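Local coordinates for kelch-like protein 7 (Homo sapiens, PDB 3II7) that is the Kelch-repeat domain of a protein that serves as substrate-specific adapter of a BTB-CUL3-RBX1 E3 ubiquitin ligase, which marks proteins for degradation, at residues Ala50-Asp55 against Tyr59-Ser64; Leu95-Ala100 against Ile104-Gly109; Ser232-Lys237 against His264-Asn269. All blocks are in the same frame, centred on the assembly; numbering follows the deposited sequence.

From the N terminus, the chain first closes interaction 1, a short beta hairpin that pairs strand 50-54 with strand 57-61. Interaction 2 follows in series with the same kind of hairpin, strands 96-100 and 103-107, in the next four-stranded sheet of the beta-propeller. The two hairpins touch: Leu61 packs on Thr106 and Val52 on Ile104, so adjacent blades are pressed face to face. Interaction 3 later closes a longer loop, laying the segment 232-237, which leads out of strand 227-230, over strand 264-269 of the following blade. The centre of interaction 3 is about 26 Å from those of interactions 1 and 2, on the opposite side of the chain's centre. None nests within or crosses another.

Interaction 1 of 3, residues Ala50-Asp55 against Tyr59-Ser64; sequences ACVFWD and YILGGS
Strands 50-54 and 59-61 run antiparallel, their axes 4.8 Å apart at closest approach and their directions 159° apart, with Ala50-Leu61 and Val52-Tyr59 as hydrogen-bonded pairs and Cys51-Ile60 as the non-hydrogen-bonded pair between them. This is the hairpin of the two inner strands of a Kelch beta-propeller blade, and the boundary between the first two sequence repeats falls in its turn. Ala50 and Leu61 exchange two backbone bonds. Val52 and Tyr59 exchange two more, of which Val52 N to Tyr59 O is the more bent at 143°; the same carbonyl also receives a CA-H...O contact from Cys51 CA at 3.0 Å. On the face carrying Ala50, Val52, Tyr59 and Leu61, the valine, in one of its two modelled conformers, crosses the tyrosine at a slant, its CG1 lying 3.9 Å from Tyr59 CB. Leu61 CG sits between its own backbone N and carbonyl carbon (chi1 57°), an arrangement that brings CD1 to 4.2 Å from Ala50 CB. This face packs against the next blade, where Ile104 meets Val52, Trp54 and Tyr59. On the reverse face Cys51 CB and Ile60 CG1 are 4.3 Å apart, and both side chains touch Leu290 of strand 290-295. Near the turn, the Tyr59 ring presents its edge to Val52 O, which lies in the ring plane. A water in that plane joins the hairpin's two sides, 2.6 Å from Tyr59 OH and donating to Trp54 O at 2.8 Å.

Interaction 2 of 3, residues Leu95-Ala100 against Ile104-Gly109; sequences LAACAA and IYTSGG
Ala96 and Ser107, and two residues on Cys98 and Tyr105, pair by two backbone hydrogen bonds each, joining antiparallel strands 96-100 and 104-107. Packing is tight on the face of Ala97, Ala99, Ile104 and Thr106, which abuts strands 50-54 and 57-61. Ala97 CB lies 3.3 Å from Tyr105 O of the partner strand, and Ala99 CB meets Ile104 CD1 at 3.8 Å. Leu95 runs alongside Thr106, with CD1 4.1 Å from Thr106 CB, while Thr106 OG1 is bonded to Glu121 O and Arg92. On the other face Ala96, Cys98 and Ser107 rest on Met145 of strand 144-148, and Tyr105 meets Phe120 and Pro176; Ser107 OG, bonded to His143, stands 3.8 Å from Ala96 CB. Toward the turn the direct contacts give way to a water bridge. Tyr105 CG is anti to its carbonyl carbon (chi1 -63°), which lays ring atom CE2 3.9 Å from Ala100 CB. A water in the ring plane lies 2.6 Å from Tyr105 OH and donates to Ala100 O at 2.7 Å. At the opposite end Gly108 and Gly109, both with positive phi, form the double glycine that follows the second blade strand in Kelch repeats.

Interaction 3 of 3, residues Ser232-Lys237 against His264-Asn269; sequences SPMPWK and HILEYN. With EDO (1,2-ethanediol), chain J.
Met234, Pro235 and Trp236 converge on Leu266, whose two methyls take up every close side-chain contact between the loop 232-237 and the strand 264-269. At the start of the loop Ser232 is held by other residues: its OG is hydrogen-bonded to Asp273 and its O receives Trp275 NE1, both from the neighbourhood of strand 274-278. Met234 comes next and is buried. Its side chain crosses that of Leu266 at about a right angle, and the bend at chi3 (-78°) turns the methyl aside while SD rests 3.8 Å from Leu266 CD1. Met234 CB and CG are also near this methyl, so CD1 meets the chain from CB to SD. Pro235 has its CB directed toward the strand, and the far corner of its ring, CG, abuts Leu266 CD2 at 3.8 Å; the pyrrolidine also touches Trp275. In the Kelch beta-propeller this places a connection between two blades over strand 264-269, the third strand of the sheet formed by 242-246, 249-254, 264-269 and 274-278, in which strands 249-254 and 274-278 supply Val252 and Ala277 to the same leucine. Trp236 touches with its root: CB is 3.9 Å from Leu266 CD1. With CG anti to the backbone N (chi1 176°), the indole extends away from Leu266 and packs on Val241, Gln257 and Leu262. A 1,2-ethanediol, probably from the crystallisation liquor, lies obliquely to the indole, its C2 3.6 Å from Trp236 CD1. Lys237 holds this diol through its backbone at both ends: Lys237 N donates to O1 at 2.9 Å with an angle of 162°, and O2 donates to Lys237 O, which also accepts from Gln257 NE2.

Interaction 1 of 3, residues Ala50-Asp55 against Tyr59-Ser64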
loop_
_atom_site.group_PDB
_atom_site.type_symbol
_atom_site.label_atom_id
_atom_site.label_comp_id
_atom_site.label_asym_id
_atom_site.label_seq_id
_atom_site.Cartn_x
_atom_site.Cartn_y
_atom_site.Cartn_z
ATOM N N ALA A 50 1.143 8.043 0.918
ATOM C CA ALA A 50 0.824 6.899 0.070
ATOM C C ALA A 50 1.476 7.071 -1.277
ATOM O O ALA A 50 1.820 8.183 -1.662
ATOM C CB ALA A 50 -0.690 6.752 -0.102
ATOM N N CYS A 51 1.658 5.959 -1.994
ATOM C CA CYS A 51 2.198 6.046 -3.348
ATOM C C CYS A 51 1.439 5.135 -4.289
ATOM O O CYS A 51 0.721 4.237 -3.841
ATOM C CB CYS A 51 3.677 5.751 -3.380
ATOM S SG CYS A 51 4.084 4.045 -3.330
ATOM N N VAL A 52 1.536 5.405 -5.581
ATOM C CA VAL A 52 0.847 4.604 -6.569
ATOM C C VAL A 52 1.579 4.761 -7.895
ATOM O O VAL A 52 2.123 5.820 -8.177
ATOM C CB VAL A 52 -0.672 5.035 -6.684
ATOM C CG1 VAL A 52 -0.791 6.575 -6.727
ATOM C CG2 VAL A 52 -1.357 4.402 -7.883
ATOM N N PHE A 53 1.600 3.691 -8.679
ATOM C CA PHE A 53 2.232 3.717 -9.983
ATOM C C PHE A 53 1.204 3.673 -11.095
ATOM O O PHE A 53 0.274 2.852 -11.051
ATOM C CB PHE A 53 3.174 2.543 -10.126
ATOM C CG PHE A 53 3.829 2.467 -11.448
ATOM C CD1 PHE A 53 4.912 3.294 -11.748
ATOM C CD2 PHE A 53 3.391 1.569 -12.411
ATOM C CE1 PHE A 53 5.543 3.194 -12.992
ATOM C CE2 PHE A 53 4.008 1.494 -13.659
ATOM C CZ PHE A 53 5.072 2.287 -13.942
ATOM N N TRP A 54 1.368 4.544 -12.097
ATOM C CA TRP A 54 0.571 4.471 -13.330
ATOM C C TRP A 54 1.374 5.014 -14.507
ATOM O O TRP A 54 1.911 6.103 -14.420
ATOM C CB TRP A 54 -0.751 5.240 -13.228
ATOM C CG TRP A 54 -1.540 5.117 -14.467
ATOM C CD1 TRP A 54 -1.662 6.050 -15.455
ATOM C CD2 TRP A 54 -2.233 3.954 -14.928
ATOM N NE1 TRP A 54 -2.406 5.553 -16.487
ATOM C CE2 TRP A 54 -2.782 4.268 -16.186
ATOM C CE3 TRP A 54 -2.462 2.681 -14.384
ATOM C CZ2 TRP A 54 -3.540 3.353 -16.920
ATOM C CZ3 TRP A 54 -3.228 1.774 -15.110
ATOM C CH2 TRP A 54 -3.755 2.117 -16.364
ATOM N N ASP A 55 1.425 4.240 -15.601
ATOM C CA ASP A 55 1.985 4.703 -16.893
ATOM C C ASP A 55 3.298 5.484 -16.730
ATOM O O ASP A 55 3.413 6.674 -17.053
ATOM C CB ASP A 55 0.938 5.525 -17.635
ATOM C CG ASP A 55 1.346 5.881 -19.047
ATOM O OD1 ASP A 55 2.091 5.115 -19.703
ATOM O OD2 ASP A 55 0.899 6.946 -19.495
ATOM N N TYR A 59 3.428 8.268 -8.184
ATOM C CA TYR A 59 2.835 9.433 -7.512
ATOM C C TYR A 59 2.945 9.245 -6.017
ATOM O O TYR A 59 2.541 8.172 -5.472
ATOM C CB TYR A 59 1.359 9.578 -7.889
ATOM C CG TYR A 59 1.150 9.832 -9.356
ATOM C CD1 TYR A 59 1.014 11.127 -9.847
ATOM C CD2 TYR A 59 1.095 8.791 -10.246
ATOM C CE1 TYR A 59 0.826 11.363 -11.196
ATOM C CE2 TYR A 59 0.882 9.000 -11.603
ATOM C CZ TYR A 59 0.757 10.291 -12.080
ATOM O OH TYR A 59 0.574 10.508 -13.412
ATOM N N ILE A 60 3.501 10.259 -5.349
ATOM C CA ILE A 60 3.623 10.275 -3.889
ATOM C C ILE A 60 2.713 11.374 -3.384
ATOM O O ILE A 60 2.843 12.556 -3.796
ATOM C CB ILE A 60 5.060 10.523 -3.457
ATOM C CG1 ILE A 60 5.924 9.328 -3.864
ATOM C CG2 ILE A 60 5.152 10.732 -1.889
ATOM C CD1 ILE A 60 7.378 9.488 -3.619
ATOM N N LEU A 61 1.754 10.995 -2.550
ATOM C CA LEU A 61 0.692 11.927 -2.160
ATOM C C LEU A 61 0.275 11.759 -0.697
ATOM O O LEU A 61 0.489 10.703 -0.088
ATOM C CB LEU A 61 -0.495 11.791 -3.140
ATOM C CG LEU A 61 -1.104 10.399 -3.281
ATOM C CD1 LEU A 61 -2.090 10.125 -2.159
ATOM C CD2 LEU A 61 -1.770 10.267 -4.640
ATOM N N GLY A 62 -0.295 12.833 -0.132
ATOM C CA GLY A 62 -0.730 12.827 1.250
ATOM C C GLY A 62 0.424 12.885 2.229
ATOM O O GLY A 62 1.594 13.166 1.855
ATOM N N GLY A 63 0.111 12.638 3.491
ATOM C CA GLY A 63 1.093 12.682 4.524
ATOM C C GLY A 63 1.438 14.084 4.987
ATOM O O GLY A 63 0.851 15.093 4.548
ATOM N N SER A 64 2.402 14.140 5.882
ATOM C CA SER A 64 2.752 15.388 6.546
ATOM C C SER A 64 4.229 15.455 6.859
ATOM O O SER A 64 4.929 14.441 6.854
ATOM C CB SER A 64 1.954 15.515 7.841
ATOM O OG SER A 64 2.163 14.387 8.704
HETATM O O HOH W 1 0.737 8.565 -15.113
#

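Interaction 2 of 3, residues Leu95-Ala100 against Ile104-Gly109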
loop_
_atom_site.group_PDB
_atom_site.type_symbol
_atom_site.label_atom_id
_atom_site.label_comp_id
_atom_site.label_asym_id
_atom_site.label_seq_id
_atom_site.Cartn_x
_atom_site.Cartn_y
_atom_site.Cartn_z
ATOM N N LEU A 95 -3.781 7.703 4.459
ATOM C CA LEU A 95 -4.673 7.395 3.327
ATOM C C LEU A 95 -4.071 6.232 2.530
ATOM O O LEU A 95 -2.905 5.886 2.711
ATOM C CB LEU A 95 -4.848 8.633 2.446
ATOM C CG LEU A 95 -3.710 9.055 1.505
ATOM C CD1 LEU A 95 -4.145 10.309 0.762
ATOM C CD2 LEU A 95 -2.387 9.264 2.227
ATOM N N ALA A 96 -4.880 5.620 1.680
ATOM C CA ALA A 96 -4.435 4.585 0.787
ATOM C C ALA A 96 -4.644 5.077 -0.639
ATOM O O ALA A 96 -5.444 5.981 -0.889
ATOM C CB ALA A 96 -5.201 3.291 1.033
ATOM N N ALA A 97 -3.902 4.498 -1.567
ATOM C CA ALA A 97 -3.993 4.880 -2.972
ATOM C C ALA A 97 -3.779 3.713 -3.891
ATOM O O ALA A 97 -3.013 2.785 -3.565
ATOM C CB ALA A 97 -2.990 6.026 -3.299
ATOM N N CYS A 98 -4.411 3.770 -5.069
ATOM C CA CYS A 98 -4.194 2.814 -6.125
ATOM C C CYS A 98 -4.567 3.455 -7.463
ATOM O O CYS A 98 -5.090 4.562 -7.485
ATOM C CB CYS A 98 -4.928 1.498 -5.857
ATOM S SG CYS A 98 -6.683 1.576 -6.102
ATOM N N ALA A 99 -4.304 2.763 -8.576
ATOM C CA ALA A 99 -4.635 3.302 -9.891
ATOM C C ALA A 99 -5.490 2.330 -10.664
ATOM O O ALA A 99 -5.289 1.099 -10.591
ATOM C CB ALA A 99 -3.363 3.580 -10.673
ATOM N N ALA A 100 -6.451 2.874 -11.398
ATOM C CA ALA A 100 -7.266 2.085 -12.307
ATOM C C ALA A 100 -7.615 2.918 -13.530
ATOM O O ALA A 100 -8.185 4.013 -13.388
ATOM C CB ALA A 100 -8.562 1.602 -11.601
ATOM N N ILE A 104 -5.933 7.988 -10.543
ATOM C CA ILE A 104 -5.325 7.693 -9.249
ATOM C C ILE A 104 -6.359 7.929 -8.165
ATOM O O ILE A 104 -6.798 9.059 -7.971
ATOM C CB ILE A 104 -4.122 8.624 -8.961
ATOM C CG1 ILE A 104 -3.093 8.591 -10.103
ATOM C CG2 ILE A 104 -3.501 8.273 -7.641
ATOM C CD1 ILE A 104 -2.648 7.271 -10.512
ATOM N N TYR A 105 -6.711 6.878 -7.440
ATOM C CA TYR A 105 -7.683 6.955 -6.365
ATOM C C TYR A 105 -7.002 7.051 -5.009
ATOM O O TYR A 105 -5.958 6.429 -4.773
ATOM C CB TYR A 105 -8.622 5.741 -6.386
ATOM C CG TYR A 105 -9.473 5.638 -7.630
ATOM C CD1 TYR A 105 -10.766 6.132 -7.654
ATOM C CD2 TYR A 105 -8.985 5.021 -8.781
ATOM C CE1 TYR A 105 -11.551 6.044 -8.782
ATOM C CE2 TYR A 105 -9.784 4.924 -9.937
ATOM C CZ TYR A 105 -11.065 5.444 -9.911
ATOM O OH TYR A 105 -11.856 5.353 -11.033
ATOM N N THR A 106 -7.587 7.881 -4.154
ATOM C CA THR A 106 -7.117 8.065 -2.768
ATOM C C THR A 106 -8.279 7.906 -1.840
ATOM O O THR A 106 -9.348 8.458 -2.090
ATOM C CB THR A 106 -6.415 9.442 -2.575
ATOM O OG1 THR A 106 -7.336 10.506 -2.753
ATOM C CG2 THR A 106 -5.253 9.605 -3.586
ATOM N N SER A 107 -8.090 7.141 -0.760
ATOM C CA SER A 107 -9.179 6.847 0.186
ATOM C C SER A 107 -8.781 6.957 1.621
ATOM O O SER A 107 -7.681 6.599 2.023
ATOM C CB SER A 107 -9.723 5.414 -0.026
ATOM O OG SER A 107 -8.714 4.451 0.289
ATOM N N GLY A 108 -9.735 7.435 2.414
ATOM C CA GLY A 108 -9.596 7.442 3.841
ATOM C C GLY A 108 -8.485 8.324 4.336
ATOM O O GLY A 108 -8.147 9.356 3.710
ATOM N N GLY A 109 -7.924 7.933 5.479
ATOM C CA GLY A 109 -6.899 8.747 6.144
ATOM C C GLY A 109 -7.499 9.635 7.206
ATOM O O GLY A 109 -8.675 9.552 7.487
HETATM O O HOH W 2 -10.830 4.014 -13.060
#

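Interaction 3 of 3, residues Ser232-Lys237 against His264-Asn269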
loop_
_atom_site.group_PDB
_atom_site.type_symbol
_atom_site.label_atom_id
_atom_site.label_comp_id
_atom_site.label_asym_id
_atom_site.label_seq_id
_atom_site.Cartn_x
_atom_site.Cartn_y
_atom_site.Cartn_z
ATOM N N SER A 232 -0.522 -20.057 4.821
ATOM C CA SER A 232 0.598 -20.229 5.741
ATOM C C SER A 232 1.070 -18.884 6.251
ATOM O O SER A 232 1.095 -17.893 5.497
ATOM C CB SER A 232 1.778 -20.935 5.054
ATOM O OG SER A 232 1.503 -22.326 4.848
ATOM N N PRO A 233 1.492 -18.840 7.531
ATOM C CA PRO A 233 1.951 -17.579 8.093
ATOM C C PRO A 233 3.361 -17.232 7.727
ATOM O O PRO A 233 4.170 -18.129 7.376
ATOM C CB PRO A 233 1.848 -17.814 9.601
ATOM C CG PRO A 233 2.071 -19.298 9.757
ATOM C CD PRO A 233 1.438 -19.911 8.548
ATOM N N MET A 234 3.683 -15.935 7.816
ATOM C CA MET A 234 5.039 -15.463 7.647
ATOM C C MET A 234 5.917 -16.011 8.746
ATOM O O MET A 234 5.454 -16.215 9.864
ATOM C CB MET A 234 5.108 -13.929 7.731
ATOM C CG MET A 234 4.496 -13.182 6.590
ATOM S SD MET A 234 4.758 -11.391 6.831
ATOM C CE MET A 234 3.490 -11.157 8.012
ATOM N N PRO A 235 7.228 -16.187 8.452
ATOM C CA PRO A 235 8.191 -16.595 9.507
ATOM C C PRO A 235 8.566 -15.493 10.529
ATOM O O PRO A 235 9.378 -15.739 11.440
ATOM C CB PRO A 235 9.414 -17.042 8.709
ATOM C CG PRO A 235 9.304 -16.416 7.416
ATOM C CD PRO A 235 7.842 -16.167 7.126
ATOM N N TRP A 236 7.942 -14.317 10.410
ATOM C CA TRP A 236 8.284 -13.139 11.184
ATOM C C TRP A 236 6.978 -12.541 11.675
ATOM O O TRP A 236 6.018 -12.411 10.894
ATOM C CB TRP A 236 8.979 -12.144 10.265
ATOM C CG TRP A 236 9.337 -10.799 10.868
ATOM C CD1 TRP A 236 10.454 -10.493 11.634
ATOM C CD2 TRP A 236 8.647 -9.576 10.674
ATOM N NE1 TRP A 236 10.456 -9.165 11.943
ATOM C CE2 TRP A 236 9.357 -8.575 11.382
ATOM C CE3 TRP A 236 7.463 -9.217 10.001
ATOM C CZ2 TRP A 236 8.943 -7.251 11.405
ATOM C CZ3 TRP A 236 7.057 -7.888 10.040
ATOM C CH2 TRP A 236 7.797 -6.932 10.740
ATOM N N LYS A 237 6.949 -12.152 12.929
ATOM C CA LYS A 237 5.747 -11.521 13.528
ATOM C C LYS A 237 6.079 -10.114 13.981
ATOM O O LYS A 237 6.820 -9.932 14.938
ATOM C CB LYS A 237 5.281 -12.339 14.723
ATOM C CG LYS A 237 3.976 -11.898 15.300
ATOM C CD LYS A 237 3.324 -12.984 16.147
ATOM C CE LYS A 237 1.986 -12.561 16.620
ATOM N NZ LYS A 237 1.367 -13.633 17.514
ATOM N N HIS A 264 15.833 -9.426 7.044
ATOM C CA HIS A 264 16.026 -10.028 5.718
ATOM C C HIS A 264 14.690 -10.211 5.062
ATOM O O HIS A 264 13.693 -10.403 5.736
ATOM C CB HIS A 264 16.750 -11.361 5.825
ATOM C CG HIS A 264 18.189 -11.214 6.164
ATOM N ND1 HIS A 264 18.619 -11.034 7.462
ATOM C CD2 HIS A 264 19.295 -11.131 5.379
ATOM C CE1 HIS A 264 19.940 -10.887 7.465
ATOM N NE2 HIS A 264 20.371 -10.932 6.211
ATOM N N ILE A 265 14.652 -10.142 3.735
ATOM C CA ILE A 265 13.383 -10.168 3.038
ATOM C C ILE A 265 12.687 -11.512 3.191
ATOM O O ILE A 265 13.332 -12.554 3.391
ATOM C CB ILE A 265 13.504 -9.773 1.513
ATOM C CG1 ILE A 265 14.204 -10.851 0.708
ATOM C CG2 ILE A 265 14.243 -8.416 1.337
ATOM C CD1 ILE A 265 14.055 -10.688 -0.797
ATOM N N LEU A 266 11.368 -11.480 3.064
ATOM C CA LEU A 266 10.549 -12.674 3.059
ATOM C C LEU A 266 9.930 -12.845 1.662
ATOM O O LEU A 266 9.572 -11.864 0.998
ATOM C CB LEU A 266 9.392 -12.555 4.069
ATOM C CG LEU A 266 9.739 -12.179 5.505
ATOM C CD1 LEU A 266 8.493 -12.105 6.360
ATOM C CD2 LEU A 266 10.792 -13.147 6.141
ATOM N N GLU A 267 9.812 -14.088 1.218
ATOM C CA GLU A 267 9.251 -14.381 -0.098
ATOM C C GLU A 267 8.192 -15.450 0.061
ATOM O O GLU A 267 8.427 -16.467 0.703
ATOM C CB GLU A 267 10.330 -14.869 -1.040
ATOM C CG GLU A 267 11.483 -13.933 -1.188
ATOM C CD GLU A 267 12.573 -14.511 -2.062
ATOM O OE1 GLU A 267 12.327 -14.717 -3.264
ATOM O OE2 GLU A 267 13.679 -14.708 -1.562
ATOM N N TYR A 268 7.022 -15.202 -0.525
ATOM C CA TYR A 268 5.890 -16.148 -0.473
ATOM C C TYR A 268 5.550 -16.633 -1.873
ATOM O O TYR A 268 5.242 -15.814 -2.753
ATOM C CB TYR A 268 4.671 -15.488 0.149
ATOM C CG TYR A 268 3.439 -16.392 0.258
ATOM C CD1 TYR A 268 3.457 -17.543 1.025
ATOM C CD2 TYR A 268 2.262 -16.084 -0.431
ATOM C CE1 TYR A 268 2.339 -18.358 1.115
ATOM C CE2 TYR A 268 1.154 -16.859 -0.340
ATOM C CZ TYR A 268 1.185 -18.019 0.429
ATOM O OH TYR A 268 0.060 -18.811 0.454
ATOM N N ASN A 269 5.589 -17.947 -2.069
ATOM C CA ASN A 269 5.193 -18.531 -3.335
ATOM C C ASN A 269 3.699 -18.868 -3.266
ATOM O O ASN A 269 3.302 -19.813 -2.583
ATOM C CB ASN A 269 6.026 -19.776 -3.618
ATOM C CG ASN A 269 5.742 -20.361 -4.971
ATOM O OD1 ASN A 269 4.628 -20.261 -5.468
ATOM N ND2 ASN A 269 6.722 -21.053 -5.541
HETATM C C1 EDO J . 10.341 -12.423 14.912
HETATM O O1 EDO J . 9.112 -13.099 14.654
HETATM C C2 EDO J . 10.044 -10.979 15.217
HETATM O O2 EDO J . 9.147 -10.874 16.326
#